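Local coordinates for protein putative mannose-1-phosphate guanylyl transferase (PDB 2CU2) that probably catalyses the transfer of a guanylyl group from GTP to mannose 1-phosphate, making GDP-mannose, at residues Leu19-Glu22 and Asp23-Lys26; Glu174-Glu177 and Tyr178-Gly182; Leu212-Leu216 and Ala217-Leu221. All blocks are in the same frame, centred on the assembly; numbering follows the deposited sequence.

Interaction 1: Leu19-Glu22 and Asp23-Lys26; sequences LSRE and DRPK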
ATOM      1  N   LEU A  19       7.513  -6.443  -6.166  1.00 32.76           N
ATOM      2  CA  LEU A  19       7.819  -7.847  -5.924  1.00 34.25           C
ATOM      3  C   LEU A  19       9.192  -8.229  -6.453  1.00 36.51           C
ATOM      4  O   LEU A  19       9.934  -8.955  -5.793  1.00 35.97           O
ATOM      5  CB  LEU A  19       6.754  -8.754  -6.542  1.00 33.39           C
ATOM      6  CG  LEU A  19       6.942 -10.249  -6.266  1.00 33.53           C
ATOM      7  CD1 LEU A  19       6.836 -10.515  -4.775  1.00 32.03           C
ATOM      8  CD2 LEU A  19       5.895 -11.047  -7.027  1.00 32.24           C
ATOM      9  N   SER A  20       9.539  -7.742  -7.640  1.00 38.19           N
ATOM     10  CA  SER A  20      10.854  -8.030  -8.190  1.00 41.47           C
ATOM     11  C   SER A  20      11.955  -7.215  -7.511  1.00 44.53           C
ATOM     12  O   SER A  20      11.752  -6.130  -6.979  1.00 44.54           O
ATOM     13  CB  SER A  20      10.827  -7.763  -9.695  1.00 40.20           C
ATOM     14  OG  SER A  20      10.375  -6.428  -9.938  1.00 40.72           O
ATOM     15  N   ARG A  21      13.159  -7.822  -7.520  1.00 48.06           N
ATOM     16  CA  ARG A  21      14.307  -7.251  -6.813  1.00 50.53           C
ATOM     17  C   ARG A  21      15.548  -7.252  -7.718  1.00 51.99           C
ATOM     18  O   ARG A  21      15.593  -7.915  -8.744  1.00 50.62           O
ATOM     19  CB  ARG A  21      14.591  -8.154  -5.613  1.00 52.41           C
ATOM     20  CG  ARG A  21      13.700  -7.868  -4.406  1.00 55.26           C
ATOM     21  CD  ARG A  21      14.494  -7.966  -3.103  1.00 57.94           C
ATOM     22  NE  ARG A  21      14.080  -9.132  -2.320  1.00 60.29           N
ATOM     23  CZ  ARG A  21      15.046  -9.970  -1.902  1.00 61.63           C
ATOM     24  NH1 ARG A  21      16.308  -9.741  -2.221  1.00 62.55           N
ATOM     25  NH2 ARG A  21      14.732 -10.984  -1.091  1.00 63.10           N
ATOM     26  N   GLU A  22      16.575  -6.472  -7.313  1.00 53.48           N
ATOM     27  CA  GLU A  22      17.845  -6.526  -8.039  1.00 54.68           C
ATOM     28  C   GLU A  22      18.425  -7.941  -8.020  1.00 53.98           C
ATOM     29  O   GLU A  22      18.853  -8.488  -9.029  1.00 52.73           O
ATOM     30  CB  GLU A  22      18.843  -5.553  -7.393  1.00 57.80           C
ATOM     31  CG  GLU A  22      19.652  -4.765  -8.432  1.00 62.16           C
ATOM     32  CD  GLU A  22      20.877  -5.555  -8.833  1.00 64.49           C
ATOM     33  OE1 GLU A  22      20.719  -6.586  -9.470  1.00 65.63           O
ATOM     34  OE2 GLU A  22      21.986  -5.088  -8.577  1.00 67.23           O
ATOM     35  N   ASP A  23      18.420  -8.548  -6.839  1.00 53.82           N
ATOM     36  CA  ASP A  23      18.995  -9.880  -6.712  1.00 54.56           C
ATOM     37  C   ASP A  23      17.918 -10.959  -6.826  1.00 53.88           C
ATOM     38  O   ASP A  23      18.115 -12.122  -6.501  1.00 53.72           O
ATOM     39  CB  ASP A  23      19.692  -9.975  -5.354  1.00 57.05           C
ATOM     40  CG  ASP A  23      18.678  -9.730  -4.246  1.00 59.90           C
ATOM     41  OD1 ASP A  23      17.512  -9.507  -4.575  1.00 61.40           O
ATOM     42  OD2 ASP A  23      19.058  -9.769  -3.079  1.00 62.42           O
ATOM     43  N   ARG A  24      16.727 -10.518  -7.269  1.00 52.58           N
ATOM     44  CA  ARG A  24      15.625 -11.454  -7.439  1.00 51.18           C
ATOM     45  C   ARG A  24      14.867 -11.188  -8.740  1.00 48.36           C
ATOM     46  O   ARG A  24      13.926 -10.406  -8.793  1.00 48.56           O
ATOM     47  CB  ARG A  24      14.682 -11.301  -6.245  1.00 53.53           C
ATOM     48  CG  ARG A  24      14.203 -12.647  -5.705  1.00 57.88           C
ATOM     49  CD  ARG A  24      15.319 -13.410  -4.985  1.00 61.87           C
ATOM     50  NE  ARG A  24      14.960 -13.647  -3.583  1.00 65.70           N
ATOM     51  CZ  ARG A  24      15.928 -14.099  -2.765  1.00 66.66           C
ATOM     52  NH1 ARG A  24      17.147 -14.311  -3.231  1.00 66.95           N
ATOM     53  NH2 ARG A  24      15.651 -14.328  -1.478  1.00 68.37           N
ATOM     54  N   PRO A  25      15.350 -11.846  -9.813  1.00 45.59           N
ATOM     55  CA  PRO A  25      14.740 -11.737 -11.130  1.00 43.69           C
ATOM     56  C   PRO A  25      13.351 -12.379 -11.167  1.00 41.78           C
ATOM     57  O   PRO A  25      12.919 -13.057 -10.243  1.00 38.94           O
ATOM     58  CB  PRO A  25      15.667 -12.423 -12.134  1.00 44.14           C
ATOM     59  CG  PRO A  25      16.964 -12.780 -11.411  1.00 44.72           C
ATOM     60  CD  PRO A  25      16.502 -12.725  -9.880  1.00 45.44           C
ATOM     61  N   LYS A  26      12.640 -12.117 -12.278  1.00 39.47           N
ATOM     62  CA  LYS A  26      11.229 -12.506 -12.374  1.00 38.98           C
ATOM     63  C   LYS A  26      10.989 -13.978 -11.993  1.00 37.77           C
ATOM     64  O   LYS A  26      10.062 -14.317 -11.269  1.00 37.80           O
ATOM     65  CB  LYS A  26      10.762 -12.256 -13.808  1.00 39.27           C
ATOM     66  CG  LYS A  26       9.440 -12.962 -14.120  1.00 40.75           C
ATOM     67  CD  LYS A  26       8.623 -12.219 -15.178  1.00 38.21           C
ATOM     68  CE  LYS A  26       7.615 -13.130 -15.886  1.00 40.34           C
ATOM     69  NZ  LYS A  26       7.301 -12.586 -17.206  1.00 39.11           N
TER
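Arg21 sets CG beside its own backbone N and opposite its carbonyl carbon (chi1 -82°), then bends at chi2 and chi3 to bring its guanidinium round to Asp23. The aspartate meets it halfway: CG sits between the backbone N and the carbonyl carbon (chi1 60°), which turns the carboxylate back over the turn. A salt bridge results, Arg21 NH1 to Asp23 OD1 at 2.7 Å. Asp23 OD2 is almost as near, 2.9 Å from Arg21 NH1, and lies at the edge of the guanidinium in its plane, so both oxygens face the one nitrogen instead of forming a two-nitrogen fork. The planes of the two flat groups stand 56° apart. The chain below them makes a tight reversal. Glu22 and Asp23 occupy its corners with backbone angles close to those of a type I beta turn; Arg21 N donates a nearly straight hydrogen bond to Arg24 O at 3.0 Å, while the return bond, Arg24 N to Arg21 O, is weak at 3.2 Å. This turn belongs to the glycine-rich signature loop that follows the first strand, 3-8, in the nucleotidyltransferase fold, a loop which in related enzymes wraps the nucleotide phosphates. The hydroxyl of Ser20 is bonded to Gly13 O in the same loop, and at the other end Lys26 NZ forms a salt bridge with Asp109. Arg24 runs beside Arg21 in the same direction. Its NE lies over one face of the Arg21 guanidinium, 3.7 Å from Arg21 NH2, and Arg24 NH2 stands 3.5 Å from that same Arg21 NH2. Two positive groups thus share a small space, and the neighbouring carboxylate of Asp23 probably offsets part of their charge. Arg21, Glu22 and Asp23 project from the surface of the protein.

Interaction 2: Glu174-Glu177 and Tyr178-Gly182; sequences EALE and YIRKG
The Tyr178 ring has Glu174 O over one face, 3.3 Å above its plane, offset toward the rim; the rings of Tyr183 and Tyr150 meet it too. Leu176 CB covers one face of the Arg180 guanidinium, 4.0 Å from Arg180 NH2, while Glu177 OE1 approaches near the edge. There Arg180 NH1 donates to Glu177 OE1 at 2.8 Å, on the anti side of OE1 but well out of the carboxylate plane, a bent salt bridge between planes 52° apart. Glu177 OE2 makes a weaker, longer bridge to Lys181 NZ, at 3.3 Å. These contacts span three and four residues on the last turns of helix 172-180, held by regular main-chain bonds such as Tyr178 N to Glu174 O at 2.9 Å. The helix ends in a Schellman motif at Gly182, whose positive phi lets the chain turn away. An extended run from CG to NE carries the Arg180 guanidinium beside Leu176, and a bend at chi2 (-66°) folds the Glu177 carboxylate over the same turn. With an alanine here, Arg180 and Lys181 would probably lose the carboxylate they share, and both chains would be freer to swing. Ala175 packs on Pro144 and Pro170.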
ATOM      1  N   GLU A 174      -3.191  -4.213 -35.558  1.00 28.22           N
ATOM      2  CA  GLU A 174      -2.522  -5.274 -36.308  1.00 29.50           C
ATOM      3  C   GLU A 174      -2.690  -6.640 -35.631  1.00 29.14           C
ATOM      4  O   GLU A 174      -2.795  -7.681 -36.269  1.00 30.41           O
ATOM      5  CB  GLU A 174      -1.040  -4.906 -36.465  1.00 30.83           C
ATOM      6  CG  GLU A 174      -0.832  -3.900 -37.600  1.00 36.60           C
ATOM      7  CD  GLU A 174       0.574  -3.337 -37.584  1.00 38.60           C
ATOM      8  OE1 GLU A 174       0.864  -2.483 -38.409  1.00 40.73           O
ATOM      9  OE2 GLU A 174       1.374  -3.757 -36.755  1.00 35.68           O
ATOM     10  N   ALA A 175      -2.688  -6.615 -34.284  1.00 28.81           N
ATOM     11  CA  ALA A 175      -2.894  -7.859 -33.549  1.00 28.94           C
ATOM     12  C   ALA A 175      -4.270  -8.467 -33.853  1.00 28.12           C
ATOM     13  O   ALA A 175      -4.432  -9.672 -33.995  1.00 29.84           O
ATOM     14  CB  ALA A 175      -2.769  -7.570 -32.052  1.00 29.16           C
ATOM     15  N   LEU A 176      -5.288  -7.577 -33.907  1.00 27.86           N
ATOM     16  CA  LEU A 176      -6.632  -8.032 -34.261  1.00 29.91           C
ATOM     17  C   LEU A 176      -6.641  -8.737 -35.621  1.00 30.62           C
ATOM     18  O   LEU A 176      -7.307  -9.741 -35.831  1.00 30.40           O
ATOM     19  CB  LEU A 176      -7.559  -6.811 -34.352  1.00 28.69           C
ATOM     20  CG  LEU A 176      -8.056  -6.268 -33.005  1.00 30.18           C
ATOM     21  CD1 LEU A 176      -8.832  -4.966 -33.174  1.00 29.01           C
ATOM     22  CD2 LEU A 176      -9.008  -7.193 -32.252  1.00 28.38           C
ATOM     23  N   GLU A 177      -5.916  -8.124 -36.584  1.00 31.12           N
ATOM     24  CA  GLU A 177      -5.858  -8.710 -37.927  1.00 33.19           C
ATOM     25  C   GLU A 177      -5.153 -10.074 -37.914  1.00 31.47           C
ATOM     26  O   GLU A 177      -5.522 -11.002 -38.625  1.00 32.23           O
ATOM     27  CB  GLU A 177      -5.105  -7.761 -38.873  1.00 35.41           C
ATOM     28  CG  GLU A 177      -6.011  -6.775 -39.620  1.00 40.97           C
ATOM     29  CD  GLU A 177      -6.924  -7.515 -40.576  1.00 45.34           C
ATOM     30  OE1 GLU A 177      -8.109  -7.222 -40.591  1.00 43.98           O
ATOM     31  OE2 GLU A 177      -6.433  -8.331 -41.352  1.00 47.05           O
ATOM     32  N   TYR A 178      -4.064 -10.155 -37.106  1.00 31.42           N
ATOM     33  CA  TYR A 178      -3.348 -11.427 -36.978  1.00 32.09           C
ATOM     34  C   TYR A 178      -4.319 -12.532 -36.543  1.00 30.01           C
ATOM     35  O   TYR A 178      -4.314 -13.656 -37.029  1.00 29.20           O
ATOM     36  CB  TYR A 178      -2.275 -11.291 -35.886  1.00 34.44           C
ATOM     37  CG  TYR A 178      -1.037 -10.554 -36.307  1.00 39.83           C
ATOM     38  CD1 TYR A 178      -0.852 -10.117 -37.619  1.00 41.64           C
ATOM     39  CD2 TYR A 178      -0.042 -10.310 -35.359  1.00 40.54           C
ATOM     40  CE1 TYR A 178       0.318  -9.435 -37.962  1.00 42.83           C
ATOM     41  CE2 TYR A 178       1.127  -9.643 -35.700  1.00 42.67           C
ATOM     42  CZ  TYR A 178       1.312  -9.208 -36.999  1.00 44.43           C
ATOM     43  OH  TYR A 178       2.472  -8.540 -37.351  1.00 48.96           O
ATOM     44  N   ILE A 179      -5.150 -12.176 -35.543  1.00 28.31           N
ATOM     45  CA  ILE A 179      -6.100 -13.147 -35.009  1.00 29.72           C
ATOM     46  C   ILE A 179      -7.133 -13.579 -36.059  1.00 29.65           C
ATOM     47  O   ILE A 179      -7.437 -14.752 -36.222  1.00 28.34           O
ATOM     48  CB  ILE A 179      -6.766 -12.545 -33.764  1.00 29.96           C
ATOM     49  CG1 ILE A 179      -5.705 -12.312 -32.687  1.00 29.17           C
ATOM     50  CG2 ILE A 179      -7.806 -13.528 -33.194  1.00 28.56           C
ATOM     51  CD1 ILE A 179      -6.271 -11.769 -31.379  1.00 30.78           C
ATOM     52  N   ARG A 180      -7.695 -12.579 -36.769  1.00 30.14           N
ATOM     53  CA  ARG A 180      -8.666 -12.914 -37.809  1.00 32.64           C
ATOM     54  C   ARG A 180      -8.081 -13.905 -38.827  1.00 32.96           C
ATOM     55  O   ARG A 180      -8.752 -14.793 -39.333  1.00 33.84           O
ATOM     56  CB  ARG A 180      -9.092 -11.629 -38.535  1.00 32.61           C
ATOM     57  CG  ARG A 180      -9.852 -10.645 -37.643  1.00 35.15           C
ATOM     58  CD  ARG A 180     -10.179  -9.333 -38.374  1.00 35.92           C
ATOM     59  NE  ARG A 180     -10.825  -8.378 -37.468  1.00 35.77           N
ATOM     60  CZ  ARG A 180     -10.298  -7.137 -37.370  1.00 34.09           C
ATOM     61  NH1 ARG A 180      -9.250  -6.788 -38.099  1.00 35.03           N
ATOM     62  NH2 ARG A 180     -10.844  -6.265 -36.521  1.00 35.31           N
ATOM     63  N   LYS A 181      -6.787 -13.697 -39.156  1.00 32.92           N
ATOM     64  CA  LYS A 181      -6.146 -14.528 -40.178  1.00 34.37           C
ATOM     65  C   LYS A 181      -5.675 -15.890 -39.645  1.00 33.06           C
ATOM     66  O   LYS A 181      -5.063 -16.674 -40.358  1.00 34.89           O
ATOM     67  CB  LYS A 181      -4.928 -13.780 -40.716  1.00 36.89           C
ATOM     68  CG  LYS A 181      -5.288 -12.688 -41.717  1.00 40.21           C
ATOM     69  CD  LYS A 181      -4.109 -11.768 -42.010  1.00 44.63           C
ATOM     70  CE  LYS A 181      -4.426 -10.742 -43.100  1.00 47.54           C
ATOM     71  NZ  LYS A 181      -3.713  -9.496 -42.811  1.00 50.71           N
ATOM     72  N   GLY A 182      -5.899 -16.133 -38.342  1.00 32.36           N
ATOM     73  CA  GLY A 182      -5.557 -17.468 -37.863  1.00 30.83           C
ATOM     74  C   GLY A 182      -4.150 -17.533 -37.249  1.00 31.41           C
ATOM     75  O   GLY A 182      -3.578 -18.596 -37.046  1.00 32.17           O
TER

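Interaction 3: Leu212-Leu216 and Ala217-Leu221; sequences LERLL and AGASL
Arg214 O and Leu215 O, near the end of helix 206-216, are taken up by backbone N-H groups as the chain turns off, Ala219 N reaching Arg214 O at 2.7 Å and Gly218 N reaching Leu215 O at 3.1 Å. Among the side chains, Ala219 turns its methyl back against the helix, with its CB 3.7 Å from Arg214 CB. The Arg214 guanidinium lies obliquely to this methyl, and its NH1 makes a salt bridge with Glu223 of the next helix, 221-226. Leu215 sets CG opposite its carbonyl carbon (chi1 -81°), and although its CB points away from the departing chain, the branch ending in CD2 comes back to it. That CD2 lies 4.2 Å from Leu221 CD1, a loose apolar contact, and Val224 packs against both Leu215 and Ala219. On another side Leu212 and Leu216 rest on helix 83-98. The bond from Gly218 N is straight at its hydrogen but meets Leu215 O from above the carbonyl plane, 67° out of it. A water also donates to Leu215 O, at 2.8 Å, and to Ala219 O, at 2.7 Å, so it bridges the last turn and the departing chain. Ala217 N makes only weak, bent bonds to Glu213 O and Arg214 O. At Gly218, where phi is 101°, a CB would be pressed against the carbonyl O of Ala217. These features make a Schellman motif, with Gly218 at C-prime, its paired backbone bonds to Arg214 O and Leu215 O, and Ala219 packed back on Arg214. It is followed directly by the start of helix 221-226, where Ser220 takes the N-cap position, its OG weakly bonded to Glu223 N.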
ATOM      1  N   LEU A 212      29.982 -20.993 -31.385  1.00 30.52           N
ATOM      2  CA  LEU A 212      29.721 -22.387 -31.038  1.00 31.46           C
ATOM      3  C   LEU A 212      30.922 -23.292 -31.349  1.00 31.14           C
ATOM      4  O   LEU A 212      31.290 -24.174 -30.582  1.00 30.65           O
ATOM      5  CB  LEU A 212      28.497 -22.847 -31.833  1.00 31.25           C
ATOM      6  CG  LEU A 212      28.233 -24.354 -31.705  1.00 32.95           C
ATOM      7  CD1 LEU A 212      28.088 -24.826 -30.259  1.00 32.78           C
ATOM      8  CD2 LEU A 212      26.954 -24.800 -32.406  1.00 33.25           C
ATOM      9  N   GLU A 213      31.515 -23.077 -32.548  1.00 30.36           N
ATOM     10  CA  GLU A 213      32.679 -23.883 -32.920  1.00 34.02           C
ATOM     11  C   GLU A 213      33.831 -23.693 -31.924  1.00 32.54           C
ATOM     12  O   GLU A 213      34.498 -24.631 -31.509  1.00 33.07           O
ATOM     13  CB  GLU A 213      33.152 -23.502 -34.334  1.00 36.03           C
ATOM     14  CG  GLU A 213      32.266 -24.040 -35.463  1.00 43.57           C
ATOM     15  CD  GLU A 213      32.463 -25.535 -35.638  1.00 49.19           C
ATOM     16  OE1 GLU A 213      33.593 -25.981 -35.734  1.00 53.76           O
ATOM     17  OE2 GLU A 213      31.459 -26.234 -35.756  1.00 50.98           O
ATOM     18  N   ARG A 214      34.081 -22.416 -31.569  1.00 30.60           N
ATOM     19  CA  ARG A 214      35.217 -22.135 -30.701  1.00 32.21           C
ATOM     20  C   ARG A 214      34.997 -22.663 -29.280  1.00 31.90           C
ATOM     21  O   ARG A 214      35.919 -23.076 -28.590  1.00 31.27           O
ATOM     22  CB  ARG A 214      35.429 -20.621 -30.673  1.00 29.70           C
ATOM     23  CG  ARG A 214      35.930 -20.084 -32.014  1.00 31.04           C
ATOM     24  CD  ARG A 214      36.675 -18.754 -31.859  1.00 31.55           C
ATOM     25  NE  ARG A 214      35.731 -17.669 -31.580  1.00 27.62           N
ATOM     26  CZ  ARG A 214      35.854 -17.035 -30.398  1.00 29.02           C
ATOM     27  NH1 ARG A 214      36.800 -17.393 -29.548  1.00 26.72           N
ATOM     28  NH2 ARG A 214      35.010 -16.047 -30.088  1.00 25.76           N
ATOM     29  N   LEU A 215      33.731 -22.604 -28.832  1.00 32.47           N
ATOM     30  CA  LEU A 215      33.429 -23.101 -27.492  1.00 32.09           C
ATOM     31  C   LEU A 215      33.744 -24.592 -27.369  1.00 32.03           C
ATOM     32  O   LEU A 215      34.377 -25.057 -26.429  1.00 32.15           O
ATOM     33  CB  LEU A 215      31.947 -22.849 -27.209  1.00 31.59           C
ATOM     34  CG  LEU A 215      31.678 -21.413 -26.758  1.00 32.14           C
ATOM     35  CD1 LEU A 215      30.186 -21.125 -26.576  1.00 33.39           C
ATOM     36  CD2 LEU A 215      32.347 -21.080 -25.423  1.00 28.66           C
ATOM     37  N   LEU A 216      33.247 -25.359 -28.354  1.00 32.91           N
ATOM     38  CA  LEU A 216      33.524 -26.789 -28.371  1.00 35.17           C
ATOM     39  C   LEU A 216      35.028 -27.063 -28.491  1.00 34.88           C
ATOM     40  O   LEU A 216      35.540 -28.107 -28.099  1.00 34.78           O
ATOM     41  CB  LEU A 216      32.794 -27.393 -29.573  1.00 37.16           C
ATOM     42  CG  LEU A 216      31.274 -27.410 -29.400  1.00 41.10           C
ATOM     43  CD1 LEU A 216      30.542 -27.711 -30.710  1.00 42.90           C
ATOM     44  CD2 LEU A 216      30.808 -28.464 -28.397  1.00 41.83           C
ATOM     45  N   ALA A 217      35.734 -26.082 -29.087  1.00 32.72           N
ATOM     46  CA  ALA A 217      37.157 -26.264 -29.346  1.00 34.99           C
ATOM     47  C   ALA A 217      38.027 -25.685 -28.226  1.00 35.36           C
ATOM     48  O   ALA A 217      39.224 -25.480 -28.379  1.00 33.60           O
ATOM     49  CB  ALA A 217      37.489 -25.575 -30.672  1.00 33.95           C
ATOM     50  N   GLY A 218      37.387 -25.366 -27.084  1.00 36.10           N
ATOM     51  CA  GLY A 218      38.160 -25.016 -25.893  1.00 34.42           C
ATOM     52  C   GLY A 218      38.249 -23.503 -25.611  1.00 34.79           C
ATOM     53  O   GLY A 218      38.973 -23.055 -24.729  1.00 34.20           O
ATOM     54  N   ALA A 219      37.525 -22.679 -26.396  1.00 33.64           N
ATOM     55  CA  ALA A 219      37.580 -21.230 -26.134  1.00 34.07           C
ATOM     56  C   ALA A 219      36.970 -20.861 -24.775  1.00 35.87           C
ATOM     57  O   ALA A 219      36.185 -21.599 -24.196  1.00 35.46           O
ATOM     58  CB  ALA A 219      36.837 -20.488 -27.252  1.00 34.07           C
ATOM     59  N   SER A 220      37.392 -19.689 -24.241  1.00 35.91           N
ATOM     60  CA  SER A 220      36.874 -19.238 -22.947  1.00 36.32           C
ATOM     61  C   SER A 220      35.470 -18.645 -23.077  1.00 37.03           C
ATOM     62  O   SER A 220      35.194 -17.794 -23.910  1.00 35.17           O
ATOM     63  CB  SER A 220      37.835 -18.179 -22.393  1.00 38.32           C
ATOM     64  OG  SER A 220      37.189 -17.462 -21.342  1.00 39.39           O
ATOM     65  N   LEU A 221      34.562 -19.161 -22.233  1.00 35.13           N
ATOM     66  CA  LEU A 221      33.182 -18.692 -22.240  1.00 36.81           C
ATOM     67  C   LEU A 221      33.105 -17.169 -22.105  1.00 35.98           C
ATOM     68  O   LEU A 221      32.384 -16.484 -22.821  1.00 36.69           O
ATOM     69  CB  LEU A 221      32.446 -19.356 -21.075  1.00 37.59           C
ATOM     70  CG  LEU A 221      30.981 -18.924 -20.984  1.00 37.42           C
ATOM     71  CD1 LEU A 221      30.219 -19.164 -22.289  1.00 38.49           C
ATOM     72  CD2 LEU A 221      30.209 -19.669 -19.895  1.00 38.58           C
TER
HETATM   73  O   HOH W   1      34.965 -23.972 -23.912  1.00 36.31           O

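All three contacts lie at the surface and fall within the nucleotidyltransferase range, yet they join no common elements: interaction 1 is a turn in the loop after strand 3-8, interaction 2 the end of helix 172-180, and interaction 3 the passage from helix 206-216 to helix 221-226. Interactions 1 and 2 sit on opposite sides of the chain's centre, their nearest atoms about 19 Å apart. Glycines with positive phi end both helices in Schellman motifs. The charged pairing of 174-182 lies within that stretch, whereas in 212-221 the arginine finds its partner in the next helix, and backbone bonds, a water and apolar packing hold the link itself. Interaction 1 instead crowds two arginines beside an aspartate.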